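Local coordinates for ABC transporter, substrate binding protein (Mannopine) (Agrobacterium fabrum, PDB 5L9S) that serves as the periplasmic substrate-binding protein of an ABC transporter, probably for mannopine, and is captured here open and without ligand, at residues 59-64 with 238-243; 5-10 with 34-39; 80-85 with 99-104; 1-6 with 244-249. All coordinates share one frame; numbering follows the deposited sequence.

Contact 1 (59-64 with 238-243); sequences WDLYLD and IALVRG
Tyr62 and Ala239 face each other as an antiparallel hydrogen-bonded pair and make two of the three hydrogen bonds across the contact. Ala239 N gives Tyr62 O a nearly straight bond of 2.9 Å (173° at the hydrogen). The return bond runs from Tyr62 N to Ala239 O at 3.1 Å, lying in the carbonyl plane. With chi1 at 76°, the Tyr62 ring folds back between its own N and carbonyl carbon, and one face takes the Ala239 methyl, offset toward the rim. Val241 is wedged tightly between the edge of this ring, where its CG2 lies 3.6 Å from Tyr62 CD1, and Trp59 O, 3.5 Å from Val241 CB. On the other side of the sheet, Leu61 CD2 lies against the opposite strand, 4.0 Å from Ile238 CG2, and Leu63 CD2 runs alongside Ile238 CG1. Strand 61-65 lies between parallel strand 4-9 and antiparallel strand 224-240, with 33-38 and 103-116 beyond them; this order, with one strand reversed, is that of a lobe of a type II periplasmic binding protein. Beyond the last paired residues Val241 N reaches Asp60 O at 2.9 Å, from 41° above the carbonyl plane and off any lone pair. The loose side starts here. The Trp59 indole leads off to helix 41-53, and the Asp60 carboxylate turns its back on 238-243: Asn246 N and Val6 N hold its two oxygens. Arg242 and Gly243 swing out into the solvent-exposed turn, with no partner in 59-64.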
loop_
_atom_site.group_PDB
_atom_site.type_symbol
_atom_site.label_atom_id
_atom_site.label_comp_id
_atom_site.label_asym_id
_atom_site.label_seq_id
_atom_site.Cartn_x
_atom_site.Cartn_y
_atom_site.Cartn_z
ATOM N N TRP A 59 17.112 13.118 11.782
ATOM C CA TRP A 59 15.934 12.255 11.844
ATOM C C TRP A 59 16.231 10.861 12.400
ATOM O O TRP A 59 17.319 10.327 12.187
ATOM C CB TRP A 59 15.295 12.123 10.458
ATOM C CG TRP A 59 14.882 13.383 9.757
ATOM C CD1 TRP A 59 14.904 14.658 10.243
ATOM C CD2 TRP A 59 14.364 13.469 8.423
ATOM N NE1 TRP A 59 14.448 15.536 9.287
ATOM C CE2 TRP A 59 14.096 14.833 8.165
ATOM C CE3 TRP A 59 14.093 12.513 7.415
ATOM C CZ2 TRP A 59 13.596 15.274 6.936
ATOM C CZ3 TRP A 59 13.573 12.946 6.202
ATOM C CH2 TRP A 59 13.311 14.308 5.979
ATOM N N ASP A 60 15.253 10.278 13.110
ATOM C CA ASP A 60 15.327 8.948 13.701
ATOM C C ASP A 60 14.545 7.942 12.852
ATOM O O ASP A 60 14.994 6.809 12.644
ATOM C CB ASP A 60 14.733 8.967 15.121
ATOM C CG ASP A 60 15.486 9.829 16.104
ATOM O OD1 ASP A 60 16.606 9.459 16.470
ATOM O OD2 ASP A 60 14.926 10.842 16.553
ATOM N N LEU A 61 13.334 8.347 12.415
ATOM C CA LEU A 61 12.410 7.513 11.647
ATOM C C LEU A 61 11.817 8.270 10.486
ATOM O O LEU A 61 11.695 9.487 10.545
ATOM C CB LEU A 61 11.253 7.019 12.542
ATOM C CG LEU A 61 11.563 6.151 13.755
ATOM C CD1 LEU A 61 10.386 6.117 14.696
ATOM C CD2 LEU A 61 11.959 4.747 13.356
ATOM N N TYR A 62 11.423 7.542 9.446
ATOM C CA TYR A 62 10.695 8.067 8.289
ATOM C C TYR A 62 9.796 6.995 7.679
ATOM O O TYR A 62 10.068 5.798 7.838
ATOM C CB TYR A 62 11.599 8.758 7.247
ATOM C CG TYR A 62 12.415 7.846 6.357
ATOM C CD1 TYR A 62 13.615 7.298 6.799
ATOM C CD2 TYR A 62 12.013 7.569 5.051
ATOM C CE1 TYR A 62 14.390 6.476 5.971
ATOM C CE2 TYR A 62 12.769 6.738 4.221
ATOM C CZ TYR A 62 13.966 6.208 4.680
ATOM O OH TYR A 62 14.723 5.386 3.879
ATOM N N LEU A 63 8.701 7.413 7.040
ATOM C CA LEU A 63 7.813 6.467 6.371
ATOM C C LEU A 63 8.142 6.415 4.884
ATOM O O LEU A 63 8.476 7.434 4.287
ATOM C CB LEU A 63 6.323 6.841 6.555
ATOM C CG LEU A 63 5.792 6.986 7.984
ATOM C CD1 LEU A 63 4.386 7.542 7.971
ATOM C CD2 LEU A 63 5.807 5.659 8.738
ATOM N N ASP A 64 8.014 5.241 4.276
ATOM C CA ASP A 64 8.189 5.042 2.832
ATOM C C ASP A 64 7.462 3.782 2.399
ATOM O O ASP A 64 7.247 2.902 3.223
ATOM C CB ASP A 64 9.681 4.966 2.431
ATOM C CG ASP A 64 9.991 5.506 1.034
ATOM O OD1 ASP A 64 9.041 5.642 0.214
ATOM O OD2 ASP A 64 11.179 5.795 0.761
ATOM N N ILE A 238 7.767 1.818 8.509
ATOM C CA ILE A 238 8.409 2.774 9.430
ATOM C C ILE A 238 9.861 2.335 9.416
ATOM O O ILE A 238 10.153 1.227 9.855
ATOM C CB ILE A 238 7.844 2.753 10.891
ATOM C CG1 ILE A 238 6.289 2.630 10.935
ATOM C CG2 ILE A 238 8.367 3.969 11.714
ATOM C CD1 ILE A 238 5.734 1.897 12.185
ATOM N N ALA A 239 10.758 3.157 8.862
ATOM C CA ALA A 239 12.183 2.813 8.789
ATOM C C ALA A 239 13.014 3.629 9.784
ATOM O O ALA A 239 12.701 4.788 10.057
ATOM C CB ALA A 239 12.697 3.020 7.378
ATOM N N LEU A 240 14.059 2.998 10.337
ATOM C CA LEU A 240 14.998 3.588 11.300
ATOM C C LEU A 240 16.242 4.061 10.547
ATOM O O LEU A 240 16.909 3.252 9.907
ATOM C CB LEU A 240 15.359 2.563 12.405
ATOM C CG LEU A 240 16.427 2.954 13.457
ATOM C CD1 LEU A 240 15.948 4.079 14.370
ATOM C CD2 LEU A 240 16.793 1.755 14.303
ATOM N N VAL A 241 16.479 5.393 10.560
ATOM C CA VAL A 241 17.592 6.082 9.896
ATOM C C VAL A 241 18.926 5.613 10.452
ATOM O O VAL A 241 19.101 5.544 11.677
ATOM C CB VAL A 241 17.444 7.625 9.950
ATOM C CG1 VAL A 241 18.711 8.338 9.469
ATOM C CG2 VAL A 241 16.232 8.086 9.148
ATOM N N ARG A 242 19.861 5.277 9.538
ATOM C CA ARG A 242 21.193 4.785 9.871
ATOM C C ARG A 242 21.871 5.648 10.923
ATOM O O ARG A 242 22.196 6.817 10.678
ATOM C CB ARG A 242 22.055 4.619 8.622
ATOM C CG ARG A 242 22.912 3.375 8.671
ATOM C CD ARG A 242 23.705 3.216 7.396
ATOM N NE ARG A 242 23.374 1.970 6.707
ATOM C CZ ARG A 242 24.272 1.104 6.250
ATOM N NH1 ARG A 242 25.572 1.349 6.386
ATOM N NH2 ARG A 242 23.880 -0.006 5.639
ATOM N N GLY A 243 21.999 5.062 12.114
ATOM C CA GLY A 243 22.595 5.693 13.284
ATOM C C GLY A 243 21.787 6.869 13.791
ATOM O O GLY A 243 22.329 7.951 13.991
#

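Contact 2 (5-10 with 34-39); sequences VVIATT and VVTVSG
Ile7 and Thr36 bring a methyl each together over one face of the strand pair. With Ile7 CG1 opposite its own N (chi1 -173°), CG2 is left to meet Thr36 CG2 at 3.8 Å, and Thr36, at chi1 51°, holds that methyl anti to its carbonyl carbon. The same Ile7 CG2 also lies beside Val34 CG1, the two side chains pointing the same way. On the reverse face the Val6 and Val37 side chains cross at a slant, CG2 to CG2 3.7 Å. Underneath, strands 5-9 and 34-38 run parallel, and their N-H and C=O groups interlock regularly: Val5 O takes Val35 N, and Val35 O takes Ile7 N at 2.9 Å. Ile7 O to Val37 N and Val37 O to Thr9 N continue the pattern. The last bond, Gly39 N to Thr9 O, stretches to 3.2 Å and bends to 137° as the strands end. Helix 12-30 connects the two strands in a beta-alpha-beta unit and packs on the first face, where its Phe23 covers Ile7, Val34 and Thr36 and Arg19 takes the Thr36 hydroxyl. Trp59 packs on the Val6, Ala8 and Val37 face, helix 247-258 reaches Val5 and Val34, and strand 61-65 lies along the far edge of 4-9.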
loop_
_atom_site.group_PDB
_atom_site.type_symbol
_atom_site.label_atom_id
_atom_site.label_comp_id
_atom_site.label_asym_id
_atom_site.label_seq_id
_atom_site.Cartn_x
_atom_site.Cartn_y
_atom_site.Cartn_z
ATOM N N VAL A 5 11.869 12.000 19.832
ATOM C CA VAL A 5 11.959 11.161 18.624
ATOM C C VAL A 5 11.585 12.048 17.455
ATOM O O VAL A 5 10.539 12.700 17.507
ATOM C CB VAL A 5 11.034 9.908 18.595
ATOM C CG1 VAL A 5 11.425 8.991 17.450
ATOM C CG2 VAL A 5 11.042 9.140 19.899
ATOM N N VAL A 6 12.384 12.024 16.380
ATOM C CA VAL A 6 12.067 12.787 15.175
ATOM C C VAL A 6 11.676 11.818 14.052
ATOM O O VAL A 6 12.467 10.961 13.675
ATOM C CB VAL A 6 13.132 13.849 14.770
ATOM C CG1 VAL A 6 14.544 13.318 14.841
ATOM C CG2 VAL A 6 12.815 14.486 13.414
ATOM N N ILE A 7 10.429 11.936 13.571
ATOM C CA ILE A 7 9.857 11.109 12.516
ATOM C C ILE A 7 9.436 11.975 11.318
ATOM O O ILE A 7 8.830 13.032 11.514
ATOM C CB ILE A 7 8.698 10.167 13.042
ATOM C CG1 ILE A 7 8.221 9.158 11.948
ATOM C CG2 ILE A 7 7.518 10.943 13.647
ATOM C CD1 ILE A 7 7.420 7.956 12.438
ATOM N N ALA A 8 9.734 11.507 10.076
ATOM C CA ALA A 8 9.325 12.199 8.853
ATOM C C ALA A 8 8.167 11.462 8.172
ATOM O O ALA A 8 8.190 10.236 8.047
ATOM C CB ALA A 8 10.493 12.353 7.907
ATOM N N THR A 9 7.140 12.229 7.764
ATOM C CA THR A 9 5.929 11.746 7.083
ATOM C C THR A 9 5.676 12.672 5.877
ATOM O O THR A 9 6.404 13.664 5.710
ATOM C CB THR A 9 4.702 11.729 8.056
ATOM O OG1 THR A 9 4.276 13.059 8.358
ATOM C CG2 THR A 9 4.952 10.955 9.346
ATOM N N THR A 10 4.630 12.374 5.063
ATOM C CA THR A 10 4.232 13.212 3.922
ATOM C C THR A 10 3.474 14.456 4.407
ATOM O O THR A 10 3.244 15.377 3.615
ATOM C CB THR A 10 3.441 12.446 2.869
ATOM O OG1 THR A 10 2.291 11.847 3.485
ATOM C CG2 THR A 10 4.280 11.432 2.125
ATOM N N VAL A 34 7.365 13.571 20.450
ATOM C CA VAL A 34 7.423 13.154 19.045
ATOM C C VAL A 34 7.443 14.411 18.170
ATOM O O VAL A 34 6.450 15.137 18.108
ATOM C CB VAL A 34 6.324 12.140 18.608
ATOM C CG1 VAL A 34 6.647 11.561 17.242
ATOM C CG2 VAL A 34 6.148 11.025 19.630
ATOM N N VAL A 35 8.595 14.667 17.526
ATOM C CA VAL A 35 8.843 15.779 16.608
ATOM C C VAL A 35 8.591 15.239 15.192
ATOM O O VAL A 35 9.231 14.265 14.774
ATOM C CB VAL A 35 10.287 16.364 16.765
ATOM C CG1 VAL A 35 10.479 17.606 15.896
ATOM C CG2 VAL A 35 10.591 16.697 18.218
ATOM N N THR A 36 7.635 15.855 14.474
ATOM C CA THR A 36 7.260 15.451 13.112
ATOM C C THR A 36 7.780 16.402 12.045
ATOM O O THR A 36 7.689 17.625 12.196
ATOM C CB THR A 36 5.754 15.229 12.979
ATOM O OG1 THR A 36 5.050 16.360 13.498
ATOM C CG2 THR A 36 5.295 13.983 13.664
ATOM N N VAL A 37 8.344 15.829 10.964
ATOM C CA VAL A 37 8.885 16.574 9.825
ATOM C C VAL A 37 8.108 16.174 8.556
ATOM O O VAL A 37 7.830 14.993 8.355
ATOM C CB VAL A 37 10.421 16.395 9.692
ATOM C CG1 VAL A 37 10.979 17.244 8.562
ATOM C CG2 VAL A 37 11.121 16.745 10.996
ATOM N N SER A 38 7.698 17.164 7.741
ATOM C CA SER A 38 6.937 16.900 6.518
ATOM C C SER A 38 7.769 17.100 5.237
ATOM O O SER A 38 8.671 17.951 5.206
ATOM C CB SER A 38 5.636 17.702 6.487
ATOM O OG SER A 38 5.732 18.914 5.754
ATOM N N GLY A 39 7.453 16.288 4.218
ATOM C CA GLY A 39 8.085 16.312 2.906
ATOM C C GLY A 39 7.566 15.212 2.010
ATOM O O GLY A 39 6.930 14.281 2.500
#

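Contact 3 (80-85 with 99-104); sequences DLSDFC and CTRGGA
Leu81 N points almost straight at Arg101 O, a bond of 3.0 Å with 175° at the hydrogen that ties the two segments together. Next to it Asp80 OD1 accepts twice within its own segment: from Ser82 OG at 2.7 Å on the syn side, and from Ser82 N at 3.3 Å, tilted well above the carboxylate plane. The second is a capping bond for the short, weakly bonded helix 82-85. So held, Asp80 OD1 sits 3.2 Å from Arg101 CG, on the aliphatic stem; OD2 and Arg101 NE attract only as charges, while the guanidinium has a cation-pi partner in Phe75. Thr100 and Gly103 each give an N-H to the other's O, closing the tight two-residue turn at Arg101-Gly102 where strand 99-100 folds back into strand 103-116; helix 82-85 packs against this hairpin. Cys85 and Cys99 are the partners of a disulfide known for this protein, but here their SG atoms stand 2.9 Å apart, too far for a bond, so its state in this model is doubtful. Phe84 CE2 approaches Cys99 SG obliquely at 4.0 Å, a sulfur-aromatic contact. Leu81 fills the middle, its CB 3.4 Å from Thr100 O and CD2 against Gly103 CA.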
loop_
_atom_site.group_PDB
_atom_site.type_symbol
_atom_site.label_atom_id
_atom_site.label_comp_id
_atom_site.label_asym_id
_atom_site.label_seq_id
_atom_site.Cartn_x
_atom_site.Cartn_y
_atom_site.Cartn_z
ATOM N N ASP A 80 19.178 -2.256 9.769
ATOM C CA ASP A 80 18.585 -3.576 9.566
ATOM C C ASP A 80 17.784 -3.902 10.837
ATOM O O ASP A 80 18.359 -4.064 11.918
ATOM C CB ASP A 80 19.693 -4.615 9.319
ATOM C CG ASP A 80 19.236 -5.975 8.831
ATOM O OD1 ASP A 80 18.027 -6.253 8.898
ATOM O OD2 ASP A 80 20.107 -6.790 8.439
ATOM N N LEU A 81 16.454 -3.931 10.709
ATOM C CA LEU A 81 15.552 -4.176 11.829
ATOM C C LEU A 81 15.385 -5.648 12.204
ATOM O O LEU A 81 14.841 -5.923 13.273
ATOM C CB LEU A 81 14.187 -3.530 11.558
ATOM C CG LEU A 81 13.989 -2.115 12.079
ATOM C CD1 LEU A 81 14.516 -1.076 11.079
ATOM C CD2 LEU A 81 12.516 -1.855 12.341
ATOM N N SER A 82 15.839 -6.582 11.335
ATOM C CA SER A 82 15.781 -8.051 11.479
ATOM C C SER A 82 15.955 -8.574 12.924
ATOM O O SER A 82 15.145 -9.383 13.369
ATOM C CB SER A 82 16.790 -8.718 10.547
ATOM O OG SER A 82 16.450 -8.461 9.194
ATOM N N ASP A 83 16.960 -8.081 13.663
ATOM C CA ASP A 83 17.171 -8.470 15.062
ATOM C C ASP A 83 15.994 -8.037 15.963
ATOM O O ASP A 83 15.432 -8.881 16.664
ATOM C CB ASP A 83 18.551 -8.028 15.619
ATOM C CG ASP A 83 18.995 -6.570 15.489
ATOM O OD1 ASP A 83 18.221 -5.752 14.918
ATOM O OD2 ASP A 83 20.131 -6.254 15.927
ATOM N N PHE A 84 15.600 -6.744 15.893
ATOM C CA PHE A 84 14.479 -6.138 16.631
ATOM C C PHE A 84 13.133 -6.837 16.336
ATOM O O PHE A 84 12.296 -6.982 17.228
ATOM C CB PHE A 84 14.394 -4.632 16.290
ATOM C CG PHE A 84 13.080 -3.944 16.596
ATOM C CD1 PHE A 84 12.846 -3.378 17.842
ATOM C CD2 PHE A 84 12.082 -3.854 15.630
ATOM C CE1 PHE A 84 11.630 -2.745 18.125
ATOM C CE2 PHE A 84 10.862 -3.238 15.919
ATOM C CZ PHE A 84 10.646 -2.683 17.163
ATOM N N CYS A 85 12.943 -7.227 15.072
ATOM C CA CYS A 85 11.781 -7.879 14.487
ATOM C C CYS A 85 11.385 -9.205 15.124
ATOM O O CYS A 85 10.207 -9.575 15.076
ATOM C CB CYS A 85 12.008 -8.049 12.991
ATOM S SG CYS A 85 12.081 -6.488 12.076
ATOM N N CYS A 99 7.189 -6.945 10.001
ATOM C CA CYS A 99 8.470 -6.453 10.503
ATOM C C CYS A 99 9.598 -7.102 9.700
ATOM O O CYS A 99 9.903 -8.288 9.887
ATOM C CB CYS A 99 8.607 -6.713 12.006
ATOM S SG CYS A 99 9.516 -5.425 12.915
ATOM N N THR A 100 10.191 -6.326 8.783
ATOM C CA THR A 100 11.278 -6.795 7.931
ATOM C C THR A 100 12.562 -5.993 8.141
ATOM O O THR A 100 12.616 -5.106 9.000
ATOM C CB THR A 100 10.841 -6.759 6.478
ATOM O OG1 THR A 100 10.714 -5.397 6.072
ATOM C CG2 THR A 100 9.562 -7.557 6.219
ATOM N N ARG A 101 13.593 -6.297 7.340
ATOM C CA ARG A 101 14.893 -5.636 7.345
ATOM C C ARG A 101 14.761 -4.109 7.197
ATOM O O ARG A 101 15.385 -3.355 7.936
ATOM C CB ARG A 101 15.736 -6.212 6.196
ATOM C CG ARG A 101 17.069 -5.494 5.930
ATOM C CD ARG A 101 17.806 -6.142 4.786
ATOM N NE ARG A 101 19.151 -5.609 4.587
ATOM C CZ ARG A 101 19.949 -5.990 3.590
ATOM N NH1 ARG A 101 19.530 -6.878 2.693
ATOM N NH2 ARG A 101 21.164 -5.467 3.468
ATOM N N GLY A 102 13.938 -3.690 6.245
ATOM C CA GLY A 102 13.728 -2.289 5.916
ATOM C C GLY A 102 12.794 -1.498 6.800
ATOM O O GLY A 102 12.769 -0.267 6.708
ATOM N N GLY A 103 12.013 -2.187 7.629
ATOM C CA GLY A 103 11.094 -1.504 8.530
ATOM C C GLY A 103 9.852 -2.262 8.940
ATOM O O GLY A 103 9.621 -3.385 8.480
ATOM N N ALA A 104 9.044 -1.630 9.828
ATOM C CA ALA A 104 7.812 -2.188 10.364
ATOM C C ALA A 104 6.650 -1.717 9.527
ATOM O O ALA A 104 6.669 -0.577 9.093
ATOM C CB ALA A 104 7.626 -1.745 11.804
#

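Contact 4 (1-6 with 244-249); sequences MEQRVV and APNREN
Arg4 O and the side chain of Asn246 meet where strand 4-6 passes the start of helix 247-249, the nearest CA atoms being those of Val5 and Asn246, 6.1 Å apart. Asn246 sits at the N-cap position without making a side-chain capping bond. From there its side chain reaches over the strand, and CG comes 3.2 Å from Arg4 O. One turn into the helix, Asn249 covers more of the strand. Its CB rests 3.7 Å from Val5 CG2, the methyl that chi1 of -168° sets beside the valine's own N, and the backbone Asn249 O is about as close to that methyl. The end of Asn249 then reaches Gln3, crossing it at about a right angle with the two amide planes 44° apart; the atom modelled as ND2, whose identity is uncertain, lies 3.0 Å from Gln3 NE2. Gln3 is bent sharply at chi2, and its OE1 accepts from Met1 N at 2.9 Å, which ties the chain start back on itself. Both asparagine amides were probably built turned over, so which of their atoms faces Arg4 O is open too. What remains clear is the character of the contact: neutral amides and a backbone carbonyl gather on the outer side, and the valine methyl touches the helix further in, so the N-terminal strand meets helix 247-258 without a salt bridge between the two segments.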
loop_
_atom_site.group_PDB
_atom_site.type_symbol
_atom_site.label_atom_id
_atom_site.label_comp_id
_atom_site.label_asym_id
_atom_site.label_seq_id
_atom_site.Cartn_x
_atom_site.Cartn_y
_atom_site.Cartn_z
ATOM N N MET A 1 17.690 12.950 29.326
ATOM C CA MET A 1 16.706 13.299 30.363
ATOM C C MET A 1 15.733 14.439 29.917
ATOM O O MET A 1 15.124 15.123 30.750
ATOM C CB MET A 1 17.406 13.612 31.708
ATOM C CG MET A 1 18.211 12.436 32.303
ATOM S SD MET A 1 17.259 10.963 32.813
ATOM C CE MET A 1 16.497 11.565 34.330
ATOM N N GLU A 2 15.597 14.601 28.585
ATOM C CA GLU A 2 14.753 15.552 27.843
ATOM C C GLU A 2 14.448 14.873 26.484
ATOM O O GLU A 2 14.538 15.486 25.413
ATOM C CB GLU A 2 15.458 16.927 27.680
ATOM C CG GLU A 2 16.920 16.871 27.251
ATOM C CD GLU A 2 17.575 18.219 27.030
ATOM O OE1 GLU A 2 17.845 18.931 28.027
ATOM O OE2 GLU A 2 17.846 18.549 25.851
ATOM N N GLN A 3 14.078 13.574 26.576
ATOM C CA GLN A 3 13.852 12.623 25.496
ATOM C C GLN A 3 12.816 13.026 24.476
ATOM O O GLN A 3 11.746 13.533 24.813
ATOM C CB GLN A 3 13.545 11.218 26.037
ATOM C CG GLN A 3 14.765 10.467 26.607
ATOM C CD GLN A 3 16.126 10.964 26.134
ATOM O OE1 GLN A 3 16.876 11.611 26.887
ATOM N NE2 GLN A 3 16.479 10.678 24.880
ATOM N N ARG A 4 13.170 12.766 23.208
ATOM C CA ARG A 4 12.412 13.036 21.990
ATOM C C ARG A 4 12.719 12.003 20.894
ATOM O O ARG A 4 13.646 11.193 21.035
ATOM C CB ARG A 4 12.631 14.478 21.485
ATOM C CG ARG A 4 14.084 14.873 21.249
ATOM C CD ARG A 4 14.241 16.337 20.888
ATOM N NE ARG A 4 14.995 16.499 19.644
ATOM C CZ ARG A 4 14.693 17.366 18.679
ATOM N NH1 ARG A 4 13.652 18.184 18.809
ATOM N NH2 ARG A 4 15.435 17.426 17.579
ATOM N N VAL A 5 11.869 12.000 19.832
ATOM C CA VAL A 5 11.959 11.161 18.624
ATOM C C VAL A 5 11.585 12.048 17.455
ATOM O O VAL A 5 10.539 12.700 17.507
ATOM C CB VAL A 5 11.034 9.908 18.595
ATOM C CG1 VAL A 5 11.425 8.991 17.450
ATOM C CG2 VAL A 5 11.042 9.140 19.899
ATOM N N VAL A 6 12.384 12.024 16.380
ATOM C CA VAL A 6 12.067 12.787 15.175
ATOM C C VAL A 6 11.676 11.818 14.052
ATOM O O VAL A 6 12.467 10.961 13.675
ATOM C CB VAL A 6 13.132 13.849 14.770
ATOM C CG1 VAL A 6 14.544 13.318 14.841
ATOM C CG2 VAL A 6 12.815 14.486 13.414
ATOM N N ALA A 244 20.474 6.670 13.971
ATOM C CA ALA A 244 19.556 7.699 14.444
ATOM C C ALA A 244 20.033 8.277 15.803
ATOM O O ALA A 244 20.579 7.513 16.612
ATOM C CB ALA A 244 18.173 7.100 14.586
ATOM N N PRO A 245 19.875 9.603 16.074
ATOM C CA PRO A 245 20.330 10.133 17.380
ATOM C C PRO A 245 19.662 9.492 18.605
ATOM O O PRO A 245 20.341 9.153 19.575
ATOM C CB PRO A 245 20.049 11.638 17.283
ATOM C CG PRO A 245 19.079 11.797 16.192
ATOM C CD PRO A 245 19.289 10.667 15.230
ATOM N N ASN A 246 18.330 9.298 18.533
ATOM C CA ASN A 246 17.472 8.719 19.570
ATOM C C ASN A 246 16.978 7.320 19.146
ATOM O O ASN A 246 15.777 7.046 19.195
ATOM C CB ASN A 246 16.286 9.663 19.861
ATOM C CG ASN A 246 16.623 11.139 19.868
ATOM O OD1 ASN A 246 16.664 11.794 18.821
ATOM N ND2 ASN A 246 16.828 11.707 21.043
ATOM N N ARG A 247 17.924 6.441 18.756
ATOM C CA ARG A 247 17.712 5.063 18.282
ATOM C C ARG A 247 16.748 4.237 19.166
ATOM O O ARG A 247 15.777 3.664 18.658
ATOM C CB ARG A 247 19.070 4.332 18.129
ATOM C CG ARG A 247 19.063 3.193 17.098
ATOM C CD ARG A 247 20.108 2.120 17.375
ATOM N NE ARG A 247 19.692 1.206 18.442
ATOM C CZ ARG A 247 19.451 -0.094 18.286
ATOM N NH1 ARG A 247 19.610 -0.669 17.100
ATOM N NH2 ARG A 247 19.053 -0.831 19.316
ATOM N N GLU A 248 17.027 4.198 20.481
ATOM C CA GLU A 248 16.278 3.468 21.512
ATOM C C GLU A 248 14.824 3.929 21.598
ATOM O O GLU A 248 13.905 3.105 21.544
ATOM C CB GLU A 248 16.993 3.563 22.885
ATOM C CG GLU A 248 17.964 4.737 23.070
ATOM C CD GLU A 248 19.339 4.419 23.635
ATOM O OE1 GLU A 248 19.407 3.831 24.737
ATOM O OE2 GLU A 248 20.345 4.822 23.007
ATOM N N ASN A 249 14.629 5.257 21.689
ATOM C CA ASN A 249 13.338 5.921 21.770
ATOM C C ASN A 249 12.541 5.720 20.502
ATOM O O ASN A 249 11.320 5.613 20.573
ATOM C CB ASN A 249 13.525 7.413 22.013
ATOM C CG ASN A 249 13.881 7.808 23.421
ATOM O OD1 ASN A 249 13.611 7.102 24.402
ATOM N ND2 ASN A 249 14.425 8.996 23.541
#

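Contact 1 is the buried core of the group, and contacts 2 to 4 are only partly buried. Contacts 1 and 2 are both strand pairings in one sheet, joined because strands 4-9 and 61-65 are neighbours there; regular backbone bonds and apolar branches dominate both. Contact 4 reuses Val5 and Val6 but sets the strand against a helix, with amides in place of sheet bonds. The Asp60 carboxylate bridges contacts 1 and 4. Contact 3 lies at the other flank, joined to contact 1 through Ile238 N and Ala104 O, and relies on a single cross-segment bond and two cysteines whose bond is doubtful in this model.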